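Local coordinates for N-acylhomoserine lactone dependent regulatory protein (PDB 5L10) that probably regulates transcription by binding DNA as a LuxR-family receptor for N-acylhomoserine lactones, this chain being its ligand-binding domain, at residues A[7-12]-A[153-158]; A[41-46]-A[162-167]; A[68-73]-A[77-82]; A[92-97]-A[104-109]. All blocks are in the same frame, centred on the assembly; numbering follows the deposited sequence.

Contact 1: residues A[7-12]-A[153-158]; sequences TILHDC and CASLSH
In the helical layer that covers one side of the autoinducer-binding domain, an α-β-α sandwich, Leu9 and Cys12 of helix 3-16 pack on Ser155 and Leu156 of helix 143-169. The two helices run almost parallel, with segment axes 10° apart in direction and 10.7 Å from each other, so only side chains bridge the gap. Leu9 contributes the largest share of the buried surface. Its CG lies beside the backbone N and anti to the carbonyl carbon (chi1 -60°), which brings both methyls to the long helix: CD1 lies 3.8 Å from Ser155 CB, while CD2 reaches the branch point of Leu156, 3.9 Å from its CG. The leucine side chains meet at a slant. Ser155 turns its hydrocarbon CB and its OG to the leucine, and the buried OG is satisfied by a weak hydrogen bond to Ala151 O of the second subunit. Leu9 also packs on Ala151 of that subunit, and Ser155 meets its own counterpart there, so the helix pair forms part of the dimer interface. Ala32 of helix 22-35 adjoins both Cys12 and Leu156. One turn beyond Leu9, Cys12 SG rests 4.0 Å from Leu156 CD2.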
loop_
_atom_site.group_PDB
_atom_site.type_symbol
_atom_site.label_atom_id
_atom_site.label_comp_id
_atom_site.label_asym_id
_atom_site.label_seq_id
_atom_site.Cartn_x
_atom_site.Cartn_y
_atom_site.Cartn_z
ATOM N N THR A 7 11.160 -13.387 6.662
ATOM C CA THR A 7 11.112 -13.376 8.120
ATOM C C THR A 7 11.172 -11.950 8.656
ATOM O O THR A 7 10.493 -11.617 9.635
ATOM C CB THR A 7 12.261 -14.215 8.681
ATOM O OG1 THR A 7 12.133 -15.567 8.222
ATOM C CG2 THR A 7 12.260 -14.193 10.207
ATOM N N ILE A 8 11.973 -11.093 8.018
ATOM C CA ILE A 8 12.067 -9.694 8.429
ATOM C C ILE A 8 10.688 -9.051 8.427
ATOM O O ILE A 8 10.297 -8.365 9.380
ATOM C CB ILE A 8 13.043 -8.932 7.513
ATOM C CG1 ILE A 8 14.472 -9.443 7.706
ATOM C CG2 ILE A 8 12.971 -7.437 7.773
ATOM C CD1 ILE A 8 15.423 -9.017 6.609
ATOM N N LEU A 9 9.923 -9.275 7.359
ATOM C CA LEU A 9 8.603 -8.665 7.258
ATOM C C LEU A 9 7.598 -9.347 8.177
ATOM O O LEU A 9 6.704 -8.683 8.716
ATOM C CB LEU A 9 8.123 -8.705 5.813
ATOM C CG LEU A 9 9.043 -7.968 4.845
ATOM C CD1 LEU A 9 8.697 -8.332 3.417
ATOM C CD2 LEU A 9 8.924 -6.478 5.061
ATOM N N HIS A 10 7.728 -10.660 8.371
ATOM C CA HIS A 10 6.842 -11.353 9.300
ATOM C C HIS A 10 6.956 -10.762 10.702
ATOM O O HIS A 10 5.942 -10.470 11.345
ATOM C CB HIS A 10 7.144 -12.853 9.306
ATOM C CG HIS A 10 6.175 -13.663 10.114
ATOM N ND1 HIS A 10 5.112 -14.339 9.551
ATOM C CD2 HIS A 10 6.112 -13.909 11.444
ATOM C CE1 HIS A 10 4.436 -14.963 10.500
ATOM N NE2 HIS A 10 5.022 -14.718 11.657
ATOM N N ASP A 11 8.187 -10.551 11.186
ATOM C CA ASP A 11 8.347 -9.992 12.528
ATOM C C ASP A 11 7.856 -8.552 12.593
ATOM O O ASP A 11 7.354 -8.114 13.635
ATOM C CB ASP A 11 9.808 -10.064 12.983
ATOM C CG ASP A 11 10.302 -11.487 13.164
ATOM O OD1 ASP A 11 11.035 -11.750 14.142
ATOM O OD2 ASP A 11 9.971 -12.345 12.323
ATOM N N CYS A 12 7.992 -7.809 11.494
ATOM C CA CYS A 12 7.519 -6.431 11.455
ATOM C C CYS A 12 6.005 -6.371 11.606
ATOM O O CYS A 12 5.483 -5.603 12.422
ATOM C CB CYS A 12 7.955 -5.767 10.146
ATOM S SG CYS A 12 7.515 -4.013 10.002
ATOM N N CYS A 153 9.878 -4.060 -0.171
ATOM C CA CYS A 153 9.639 -2.632 0.007
ATOM C C CYS A 153 8.161 -2.300 -0.123
ATOM O O CYS A 153 7.643 -1.446 0.608
ATOM C CB CYS A 153 10.460 -1.833 -0.999
ATOM S SG CYS A 153 12.198 -1.737 -0.580
ATOM N N ALA A 154 7.471 -2.956 -1.060
ATOM C CA ALA A 154 6.024 -2.808 -1.175
ATOM C C ALA A 154 5.338 -3.172 0.134
ATOM O O ALA A 154 4.442 -2.462 0.605
ATOM C CB ALA A 154 5.505 -3.688 -2.310
ATOM N N SER A 155 5.753 -4.288 0.732
ATOM C CA SER A 155 5.216 -4.697 2.023
ATOM C C SER A 155 5.382 -3.590 3.060
ATOM O O SER A 155 4.413 -3.183 3.710
ATOM C CB SER A 155 5.907 -5.985 2.469
ATOM O OG SER A 155 5.386 -6.449 3.695
ATOM N N LEU A 156 6.607 -3.075 3.213
ATOM C CA LEU A 156 6.857 -2.006 4.180
ATOM C C LEU A 156 6.050 -0.759 3.856
ATOM O O LEU A 156 5.603 -0.042 4.761
ATOM C CB LEU A 156 8.344 -1.660 4.213
ATOM C CG LEU A 156 9.241 -2.560 5.049
ATOM C CD1 LEU A 156 10.662 -2.010 5.062
ATOM C CD2 LEU A 156 8.674 -2.645 6.450
ATOM N N SER A 157 5.876 -0.471 2.567
ATOM C CA SER A 157 5.143 0.719 2.159
ATOM C C SER A 157 3.674 0.619 2.550
ATOM O O SER A 157 3.089 1.577 3.067
ATOM C CB SER A 157 5.293 0.919 0.656
ATOM O OG SER A 157 4.545 2.035 0.236
ATOM N N HIS A 158 3.058 -0.538 2.299
ATOM C CA HIS A 158 1.697 -0.766 2.768
ATOM C C HIS A 158 1.620 -0.656 4.283
ATOM O O HIS A 158 0.659 -0.101 4.826
ATOM C CB HIS A 158 1.204 -2.138 2.301
ATOM C CG HIS A 158 -0.030 -2.616 3.006
ATOM N ND1 HIS A 158 -0.001 -3.166 4.271
ATOM C CD2 HIS A 158 -1.327 -2.642 2.617
ATOM C CE1 HIS A 158 -1.227 -3.500 4.635
ATOM N NE2 HIS A 158 -2.050 -3.194 3.649
#

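Contact 2: residues A[41-46]-A[162-167]; sequences CVYGLR and AYLMPR
Tyr43 and Leu45 of the sheet pack against Leu164 and Met165 of the long last helix of the domain, 143-169, in a buried, apolar strand-to-helix contact. Strand 40-46 lies between strands 56-60 and 129-136, and residues 162-167 cross it at -45°, with segment axes 9.3 Å apart. The helix has a wider, pi-type turn at 162-164 and is kinked just beyond it, so the residues that face the sheet come from an irregular part of the helix.

Tyr43 is the main strand residue. With CG anti to the backbone N (chi1 -162°), its side chain extends toward the helix, its base meeting Leu164 and its outer ring Met165. Near the base, CB lies 3.7 Å from Leu164 CD2, the two side chains passing in opposite directions. Farther out, CE2 is 3.8 Å from Met165 CB, the ring being oblique to both partners. The buried OH is hydrogen-bonded to His161 ND1, one turn back on the same helix, which helps fix the ring's position.

Met165 is present as selenomethionine. Its chain bends at chi3 (56°), which leaves its CE 3.8 Å from Tyr43 OH. It meets Leu45 nearly at a right angle, and Leu45 CD1 lies 4.2 Å from both CG and SE of Met165. Leu164, for its part, also touches Ala22 and Ala25 of helix 22-35. Such packing of a long helix across one face of an antiparallel sheet is typical of the α-β-α sandwich of LuxR-type autoinducer-binding domains.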
loop_
_atom_site.group_PDB
_atom_site.type_symbol
_atom_site.label_atom_id
_atom_site.label_comp_id
_atom_site.label_asym_id
_atom_site.label_seq_id
_atom_site.Cartn_x
_atom_site.Cartn_y
_atom_site.Cartn_z
ATOM N N CYS A 41 15.263 5.571 7.612
ATOM C CA CYS A 41 13.850 5.336 7.345
ATOM C C CYS A 41 13.069 6.549 7.820
ATOM O O CYS A 41 13.064 6.855 9.016
ATOM C CB CYS A 41 13.365 4.066 8.049
ATOM S SG CYS A 41 11.586 3.839 7.997
ATOM N N VAL A 42 12.418 7.242 6.891
ATOM C CA VAL A 42 11.746 8.504 7.171
ATOM C C VAL A 42 10.315 8.415 6.667
ATOM O O VAL A 42 10.063 7.873 5.584
ATOM C CB VAL A 42 12.475 9.690 6.504
ATOM C CG1 VAL A 42 11.874 11.014 6.952
ATOM C CG2 VAL A 42 13.962 9.642 6.798
ATOM N N TYR A 43 9.375 8.954 7.445
ATOM C CA TYR A 43 7.984 9.037 7.022
ATOM C C TYR A 43 7.498 10.471 7.148
ATOM O O TYR A 43 7.723 11.119 8.174
ATOM C CB TYR A 43 7.075 8.110 7.834
ATOM C CG TYR A 43 5.764 7.858 7.129
ATOM C CD1 TYR A 43 5.681 6.930 6.100
ATOM C CD2 TYR A 43 4.617 8.567 7.467
ATOM C CE1 TYR A 43 4.491 6.702 5.436
ATOM C CE2 TYR A 43 3.420 8.345 6.808
ATOM C CZ TYR A 43 3.365 7.409 5.794
ATOM O OH TYR A 43 2.184 7.176 5.129
ATOM N N GLY A 44 6.827 10.956 6.108
ATOM C CA GLY A 44 6.287 12.299 6.126
ATOM C C GLY A 44 4.803 12.353 5.827
ATOM O O GLY A 44 4.339 11.784 4.834
ATOM N N LEU A 45 4.047 13.041 6.676
ATOM C CA LEU A 45 2.613 13.217 6.488
ATOM C C LEU A 45 2.362 14.665 6.085
ATOM O O LEU A 45 2.574 15.583 6.886
ATOM C CB LEU A 45 1.846 12.852 7.757
ATOM C CG LEU A 45 0.328 13.050 7.709
ATOM C CD1 LEU A 45 -0.306 12.207 6.609
ATOM C CD2 LEU A 45 -0.299 12.736 9.058
ATOM N N ARG A 46 1.935 14.873 4.842
ATOM C CA ARG A 46 1.604 16.199 4.334
ATOM C C ARG A 46 0.090 16.312 4.226
ATOM O O ARG A 46 -0.545 15.534 3.506
ATOM C CB ARG A 46 2.266 16.463 2.982
ATOM C CG ARG A 46 2.309 17.938 2.618
ATOM C CD ARG A 46 2.860 18.169 1.220
ATOM N NE ARG A 46 1.941 17.693 0.190
ATOM C CZ ARG A 46 1.971 18.089 -1.079
ATOM N NH1 ARG A 46 1.095 17.601 -1.947
ATOM N NH2 ARG A 46 2.869 18.980 -1.478
ATOM N N ALA A 162 -0.699 1.964 6.346
ATOM C CA ALA A 162 -1.820 1.365 7.058
ATOM C C ALA A 162 -1.675 1.436 8.571
ATOM O O ALA A 162 -2.688 1.508 9.277
ATOM C CB ALA A 162 -2.000 -0.095 6.634
ATOM N N TYR A 163 -0.446 1.424 9.089
ATOM C CA TYR A 163 -0.230 1.360 10.526
ATOM C C TYR A 163 0.411 2.605 11.121
ATOM O O TYR A 163 0.237 2.848 12.319
ATOM C CB TYR A 163 0.640 0.145 10.882
ATOM C CG TYR A 163 -0.007 -1.182 10.562
ATOM C CD1 TYR A 163 -0.794 -1.836 11.503
ATOM C CD2 TYR A 163 0.168 -1.781 9.323
ATOM C CE1 TYR A 163 -1.386 -3.052 11.217
ATOM C CE2 TYR A 163 -0.422 -2.997 9.028
ATOM C CZ TYR A 163 -1.195 -3.628 9.978
ATOM O OH TYR A 163 -1.784 -4.836 9.688
ATOM N N LEU A 164 1.145 3.392 10.335
ATOM C CA LEU A 164 1.814 4.583 10.847
ATOM C C LEU A 164 1.074 5.868 10.492
ATOM O O LEU A 164 0.766 6.667 11.380
ATOM C CB LEU A 164 3.255 4.645 10.323
ATOM C CG LEU A 164 4.091 5.806 10.855
ATOM C CD1 LEU A 164 4.150 5.738 12.363
ATOM C CD2 LEU A 164 5.484 5.772 10.268
HETATM N N MSE A 165 0.785 6.083 9.214
HETATM C CA MSE A 165 0.093 7.290 8.774
HETATM C C MSE A 165 -1.216 7.592 9.538
HETATM O O MSE A 165 -1.388 8.714 10.022
HETATM C CB MSE A 165 -0.183 7.216 7.266
HETATM C CG MSE A 165 -1.281 8.156 6.802
HETATM SE SE MSE A 165 -1.299 8.516 4.885
HETATM C CE MSE A 165 -1.430 6.704 4.205
ATOM N N PRO A 166 -2.129 6.618 9.667
ATOM C CA PRO A 166 -3.385 6.903 10.380
ATOM C C PRO A 166 -3.189 7.246 11.842
ATOM O O PRO A 166 -4.043 7.931 12.419
ATOM C CB PRO A 166 -4.184 5.604 10.221
ATOM C CG PRO A 166 -3.152 4.566 10.058
ATOM C CD PRO A 166 -2.085 5.209 9.233
ATOM N N ARG A 167 -2.106 6.786 12.463
ATOM C CA ARG A 167 -1.825 7.098 13.855
ATOM C C ARG A 167 -0.978 8.353 14.012
ATOM O O ARG A 167 -0.781 8.815 15.142
ATOM C CB ARG A 167 -1.149 5.900 14.526
ATOM C CG ARG A 167 -1.883 4.603 14.231
ATOM C CD ARG A 167 -1.800 3.613 15.369
ATOM N NE ARG A 167 -2.619 2.433 15.101
ATOM C CZ ARG A 167 -2.202 1.379 14.405
ATOM N NH1 ARG A 167 -3.012 0.349 14.210
ATOM N NH2 ARG A 167 -0.975 1.356 13.904
#

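Contact 3: residues A[68-73]-A[77-82]; sequences HRYVKF and TIDPII
Tyr70 and Asp79 meet through a single hydrogen bond, and almost all the surface buried between segments 68-73 and 77-82 belongs to these two residues. Tyr70 OH donates to Asp79 OD2 at 2.5 Å, a length not to be taken literally at this resolution. OD2 lies in the plane of the phenol ring, at its edge, whereas the carboxylate as a whole is turned 61° from that plane. Tyr70 reaches it because CG is anti to the backbone N (chi1 -171°), extending the ring away from its own helix.

The two carboxylate oxygens divide their work. Asp79 is the N-cap of helix 80-87, where OD1 takes weak capping bonds from Ile81 N at 3.0 Å and Ile82 N at 3.3 Å. OD2, besides the phenol, accepts a weak hydrogen bond from a glycerol that probably comes from the crystallisation liquor. In LuxR-type receptors a conserved aspartate binds the amide N-H of the lactone signal; Asp79 probably corresponds to it, and Tyr70 would then help position it. The Tyr70 ring meets Trp66 on its own helix and packs on Met56 and Ile58 of strand 56-60, while Asp79 touches Phe105 of helix 103-111.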
loop_
_atom_site.group_PDB
_atom_site.type_symbol
_atom_site.label_atom_id
_atom_site.label_comp_id
_atom_site.label_asym_id
_atom_site.label_seq_id
_atom_site.Cartn_x
_atom_site.Cartn_y
_atom_site.Cartn_z
ATOM N N HIS A 68 16.739 19.733 10.160
ATOM C CA HIS A 68 16.875 21.135 10.545
ATOM C C HIS A 68 17.074 22.026 9.327
ATOM O O HIS A 68 16.491 23.113 9.241
ATOM C CB HIS A 68 18.037 21.302 11.524
ATOM C CG HIS A 68 18.392 22.730 11.804
ATOM N ND1 HIS A 68 17.766 23.478 12.779
ATOM C CD2 HIS A 68 19.311 23.547 11.238
ATOM C CE1 HIS A 68 18.285 24.693 12.801
ATOM N NE2 HIS A 68 19.225 24.761 11.875
ATOM N N ARG A 69 17.893 21.585 8.371
ATOM C CA ARG A 69 18.084 22.362 7.155
ATOM C C ARG A 69 16.910 22.199 6.200
ATOM O O ARG A 69 16.578 23.137 5.466
ATOM C CB ARG A 69 19.401 21.966 6.491
ATOM C CG ARG A 69 20.604 22.265 7.371
ATOM C CD ARG A 69 21.770 21.355 7.060
ATOM N NE ARG A 69 22.431 21.711 5.812
ATOM C CZ ARG A 69 23.458 22.548 5.731
ATOM N NH1 ARG A 69 23.936 23.118 6.828
ATOM N NH2 ARG A 69 24.010 22.816 4.555
ATOM N N TYR A 70 16.264 21.029 6.216
ATOM C CA TYR A 70 15.021 20.848 5.474
ATOM C C TYR A 70 13.959 21.850 5.914
ATOM O O TYR A 70 13.122 22.266 5.106
ATOM C CB TYR A 70 14.516 19.413 5.659
ATOM C CG TYR A 70 13.344 19.039 4.778
ATOM C CD1 TYR A 70 13.542 18.427 3.548
ATOM C CD2 TYR A 70 12.040 19.286 5.184
ATOM C CE1 TYR A 70 12.474 18.085 2.742
ATOM C CE2 TYR A 70 10.968 18.947 4.386
ATOM C CZ TYR A 70 11.190 18.347 3.167
ATOM O OH TYR A 70 10.119 18.007 2.374
ATOM N N VAL A 71 13.982 22.258 7.181
ATOM C CA VAL A 71 12.985 23.186 7.704
ATOM C C VAL A 71 13.388 24.633 7.456
ATOM O O VAL A 71 12.605 25.416 6.912
ATOM C CB VAL A 71 12.748 22.916 9.205
ATOM C CG1 VAL A 71 11.930 24.035 9.826
ATOM C CG2 VAL A 71 12.041 21.582 9.400
ATOM N N LYS A 72 14.611 25.013 7.842
ATOM C CA LYS A 72 15.018 26.411 7.743
ATOM C C LYS A 72 15.165 26.877 6.299
ATOM O O LYS A 72 15.053 28.079 6.037
ATOM C CB LYS A 72 16.325 26.646 8.507
ATOM C CG LYS A 72 17.583 26.258 7.750
ATOM C CD LYS A 72 18.841 26.502 8.574
ATOM C CE LYS A 72 19.104 27.984 8.766
ATOM N NZ LYS A 72 20.412 28.240 9.439
ATOM N N PHE A 73 15.401 25.963 5.360
ATOM C CA PHE A 73 15.489 26.325 3.951
ATOM C C PHE A 73 14.170 26.142 3.211
ATOM O O PHE A 73 14.126 26.368 1.997
ATOM C CB PHE A 73 16.588 25.512 3.256
ATOM C CG PHE A 73 17.975 25.825 3.745
ATOM C CD1 PHE A 73 18.261 27.055 4.316
ATOM C CD2 PHE A 73 18.992 24.888 3.640
ATOM C CE1 PHE A 73 19.534 27.347 4.774
ATOM C CE2 PHE A 73 20.269 25.176 4.097
ATOM C CZ PHE A 73 20.539 26.407 4.662
ATOM N N THR A 77 8.387 23.211 0.299
ATOM C CA THR A 77 7.779 23.922 -0.820
ATOM C C THR A 77 8.183 23.306 -2.155
ATOM O O THR A 77 7.377 23.251 -3.092
ATOM C CB THR A 77 8.175 25.397 -0.762
ATOM O OG1 THR A 77 7.610 25.996 0.409
ATOM C CG2 THR A 77 7.690 26.148 -1.997
ATOM N N ILE A 78 9.416 22.813 -2.254
ATOM C CA ILE A 78 9.993 22.437 -3.539
ATOM C C ILE A 78 10.571 21.028 -3.504
ATOM O O ILE A 78 11.416 20.681 -4.336
ATOM C CB ILE A 78 11.071 23.459 -3.956
ATOM C CG1 ILE A 78 12.041 23.732 -2.799
ATOM C CG2 ILE A 78 10.425 24.756 -4.407
ATOM C CD1 ILE A 78 13.203 22.758 -2.694
ATOM N N ASP A 79 10.129 20.208 -2.550
ATOM C CA ASP A 79 10.673 18.863 -2.386
ATOM C C ASP A 79 10.487 18.049 -3.664
ATOM O O ASP A 79 9.356 17.694 -4.018
ATOM C CB ASP A 79 10.012 18.155 -1.200
ATOM C CG ASP A 79 10.754 16.892 -0.774
ATOM O OD1 ASP A 79 11.242 16.138 -1.643
ATOM O OD2 ASP A 79 10.842 16.649 0.448
ATOM N N PRO A 80 11.575 17.718 -4.363
ATOM C CA PRO A 80 11.441 16.993 -5.637
ATOM C C PRO A 80 10.891 15.594 -5.472
ATOM O O PRO A 80 10.172 15.110 -6.356
ATOM C CB PRO A 80 12.877 16.964 -6.183
ATOM C CG PRO A 80 13.673 17.890 -5.296
ATOM C CD PRO A 80 12.979 17.921 -3.983
ATOM N N ILE A 81 11.216 14.921 -4.368
ATOM C CA ILE A 81 10.684 13.585 -4.129
ATOM C C ILE A 81 9.172 13.640 -3.948
ATOM O O ILE A 81 8.435 12.816 -4.500
ATOM C CB ILE A 81 11.372 12.944 -2.912
ATOM C CG1 ILE A 81 12.882 12.878 -3.128
ATOM C CG2 ILE A 81 10.812 11.559 -2.661
ATOM C CD1 ILE A 81 13.655 12.583 -1.862
ATOM N N ILE A 82 8.688 14.614 -3.173
ATOM C CA ILE A 82 7.252 14.727 -2.937
ATOM C C ILE A 82 6.519 14.967 -4.249
ATOM O O ILE A 82 5.488 14.345 -4.527
ATOM C CB ILE A 82 6.955 15.841 -1.916
ATOM C CG1 ILE A 82 7.650 15.559 -0.584
ATOM C CG2 ILE A 82 5.457 15.980 -1.711
ATOM C CD1 ILE A 82 7.185 14.304 0.101
#

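Contact 4: residues A[92-97]-A[104-109]; sequences VVWNAF and AFWHDA
Trp94, at the end of edge strand 92-95, and Ala96, in the loop after it, pack on Trp106 and Ala109 of helix 103-111 in the autoinducer-binding domain of the LuxR type, on the side of the sheet that carries the helices of the probable ligand pocket. The aromatic part of the contact joins Trp94 and Trp106. Their six-membered rings have centroids 5.2 Å apart and planes at 45°, an oblique pair; Trp106 CZ3 comes within 3.3 Å of Trp94 CE3. The CG of Trp94 sits between the backbone N and the carbonyl carbon (chi1 48°), which directs the indole toward the helix. Its NE1 is hydrogen-bonded to Ser119 OG on the adjoining strand. Within the helix, Phe105 lays its edge over the Trp106 ring, with CD2 above the centre, and Ile81 of helix 80-87 touches both indoles.

Aliphatic packing is supplied by Ala96, whose small side chain lets the chain pass close to the helix. Its CB is 3.7 Å from Trp106 CE3 and 4.4 Å from Ala109 CB, one alanine set against the other. The backbone takes part as well, since Ala96 O lies 3.5 Å from Trp106 CB.

Polar bonding shapes the strand end. Asn95, whose CB points away from the helix, closes an Asx turn round Ala96: its OD1 accepts from Phe97 N at 2.8 Å, and the donor lies in the carbonyl plane at a C=O...N angle of 151°.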
loop_
_atom_site.group_PDB
_atom_site.type_symbol
_atom_site.label_atom_id
_atom_site.label_comp_id
_atom_site.label_asym_id
_atom_site.label_seq_id
_atom_site.Cartn_x
_atom_site.Cartn_y
_atom_site.Cartn_z
ATOM N N VAL A 92 9.474 5.614 -6.229
ATOM C CA VAL A 92 10.485 6.461 -6.854
ATOM C C VAL A 92 11.846 6.104 -6.270
ATOM O O VAL A 92 12.062 6.229 -5.059
ATOM C CB VAL A 92 10.179 7.952 -6.645
ATOM C CG1 VAL A 92 11.343 8.803 -7.120
ATOM C CG2 VAL A 92 8.910 8.333 -7.371
ATOM N N VAL A 93 12.759 5.661 -7.128
ATOM C CA VAL A 93 14.152 5.425 -6.761
ATOM C C VAL A 93 14.964 6.637 -7.190
ATOM O O VAL A 93 14.871 7.077 -8.343
ATOM C CB VAL A 93 14.693 4.142 -7.414
ATOM C CG1 VAL A 93 16.132 3.888 -6.988
ATOM C CG2 VAL A 93 13.805 2.960 -7.068
ATOM N N TRP A 94 15.758 7.186 -6.274
ATOM C CA TRP A 94 16.495 8.404 -6.569
ATOM C C TRP A 94 17.911 8.326 -6.015
ATOM O O TRP A 94 18.207 7.547 -5.107
ATOM C CB TRP A 94 15.767 9.642 -6.026
ATOM C CG TRP A 94 15.313 9.525 -4.604
ATOM C CD1 TRP A 94 14.072 9.165 -4.165
ATOM C CD2 TRP A 94 16.091 9.788 -3.430
ATOM N NE1 TRP A 94 14.030 9.184 -2.791
ATOM C CE2 TRP A 94 15.258 9.564 -2.316
ATOM C CE3 TRP A 94 17.413 10.186 -3.213
ATOM C CZ2 TRP A 94 15.703 9.728 -1.005
ATOM C CZ3 TRP A 94 17.852 10.349 -1.913
ATOM C CH2 TRP A 94 17.001 10.117 -0.825
ATOM N N ASN A 95 18.781 9.161 -6.591
ATOM C CA ASN A 95 20.195 9.256 -6.240
ATOM C C ASN A 95 20.550 10.731 -6.128
ATOM O O ASN A 95 20.481 11.460 -7.121
ATOM C CB ASN A 95 21.070 8.565 -7.296
ATOM C CG ASN A 95 22.559 8.578 -6.949
ATOM O OD1 ASN A 95 23.095 9.562 -6.437
ATOM N ND2 ASN A 95 23.232 7.474 -7.244
ATOM N N ALA A 96 20.955 11.161 -4.931
ATOM C CA ALA A 96 21.205 12.582 -4.698
ATOM C C ALA A 96 22.290 13.136 -5.614
ATOM O O ALA A 96 22.264 14.324 -5.952
ATOM C CB ALA A 96 21.571 12.815 -3.231
ATOM N N PHE A 97 23.245 12.305 -6.034
ATOM C CA PHE A 97 24.293 12.782 -6.930
ATOM C C PHE A 97 23.851 12.847 -8.385
ATOM O O PHE A 97 24.551 13.457 -9.198
ATOM C CB PHE A 97 25.538 11.893 -6.828
ATOM C CG PHE A 97 26.180 11.896 -5.468
ATOM C CD1 PHE A 97 26.889 13.001 -5.019
ATOM C CD2 PHE A 97 26.088 10.786 -4.643
ATOM C CE1 PHE A 97 27.480 13.003 -3.768
ATOM C CE2 PHE A 97 26.677 10.782 -3.393
ATOM C CZ PHE A 97 27.373 11.891 -2.955
ATOM N N ALA A 104 20.083 22.922 -4.681
ATOM C CA ALA A 104 20.250 23.138 -3.247
ATOM C C ALA A 104 19.694 21.973 -2.438
ATOM O O ALA A 104 20.272 21.589 -1.415
ATOM C CB ALA A 104 19.577 24.444 -2.829
ATOM N N PHE A 105 18.576 21.396 -2.880
ATOM C CA PHE A 105 17.957 20.303 -2.138
ATOM C C PHE A 105 18.873 19.085 -2.094
ATOM O O PHE A 105 19.220 18.585 -1.017
ATOM C CB PHE A 105 16.609 19.949 -2.767
ATOM C CG PHE A 105 15.904 18.803 -2.101
ATOM C CD1 PHE A 105 15.046 19.025 -1.036
ATOM C CD2 PHE A 105 16.082 17.504 -2.550
ATOM C CE1 PHE A 105 14.385 17.974 -0.428
ATOM C CE2 PHE A 105 15.425 16.448 -1.944
ATOM C CZ PHE A 105 14.575 16.684 -0.883
ATOM N N TRP A 106 19.283 18.597 -3.266
ATOM C CA TRP A 106 20.119 17.404 -3.322
ATOM C C TRP A 106 21.499 17.642 -2.719
ATOM O O TRP A 106 22.119 16.700 -2.212
ATOM C CB TRP A 106 20.234 16.924 -4.767
ATOM C CG TRP A 106 18.926 16.471 -5.351
ATOM C CD1 TRP A 106 18.259 17.025 -6.407
ATOM C CD2 TRP A 106 18.123 15.369 -4.904
ATOM N NE1 TRP A 106 17.094 16.333 -6.646
ATOM C CE2 TRP A 106 16.988 15.312 -5.739
ATOM C CE3 TRP A 106 18.254 14.426 -3.880
ATOM C CZ2 TRP A 106 15.991 14.351 -5.578
ATOM C CZ3 TRP A 106 17.264 13.473 -3.723
ATOM C CH2 TRP A 106 16.147 13.441 -4.568
ATOM N N HIS A 107 21.995 18.883 -2.767
ATOM C CA HIS A 107 23.278 19.206 -2.145
ATOM C C HIS A 107 23.260 18.882 -0.656
ATOM O O HIS A 107 24.147 18.189 -0.146
ATOM C CB HIS A 107 23.604 20.684 -2.378
ATOM C CG HIS A 107 24.724 21.207 -1.531
ATOM N ND1 HIS A 107 26.051 21.060 -1.878
ATOM C CD2 HIS A 107 24.715 21.890 -0.362
ATOM C CE1 HIS A 107 26.810 21.625 -0.955
ATOM N NE2 HIS A 107 26.024 22.135 -0.023
ATOM N N ASP A 108 22.239 19.365 0.053
ATOM C CA ASP A 108 22.133 19.103 1.484
ATOM C C ASP A 108 21.857 17.627 1.762
ATOM O O ASP A 108 22.381 17.065 2.729
ATOM C CB ASP A 108 21.042 19.985 2.089
ATOM C CG ASP A 108 21.448 21.441 2.162
ATOM O OD1 ASP A 108 22.601 21.716 2.557
ATOM O OD2 ASP A 108 20.621 22.314 1.824
ATOM N N ALA A 109 21.039 16.986 0.924
ATOM C CA ALA A 109 20.763 15.563 1.095
ATOM C C ALA A 109 22.042 14.738 0.995
ATOM O O ALA A 109 22.335 13.915 1.870
ATOM C CB ALA A 109 19.739 15.104 0.057
#

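How the contacts relate
From the N terminus, helix 3-16 opens the large loop that contact 1 closes on helix 143-169. Contact 2 starts within it, at strand 40-46, and closes farther along that same helix, so the two cross; together they tie the first helix and the sheet to the long helix beside the second subunit. Contacts 3 and 4 are short loops in series, both nested inside contacts 1 and 2, and lie about 11 Å apart between centres. Contact 3 ties helix 64-72 to the start of helix 80-87 and contact 4 ties strand 92-95 to helix 103-111; the Arg69-Asp108 salt bridge and the packing of Ile81 on Trp94 join the two.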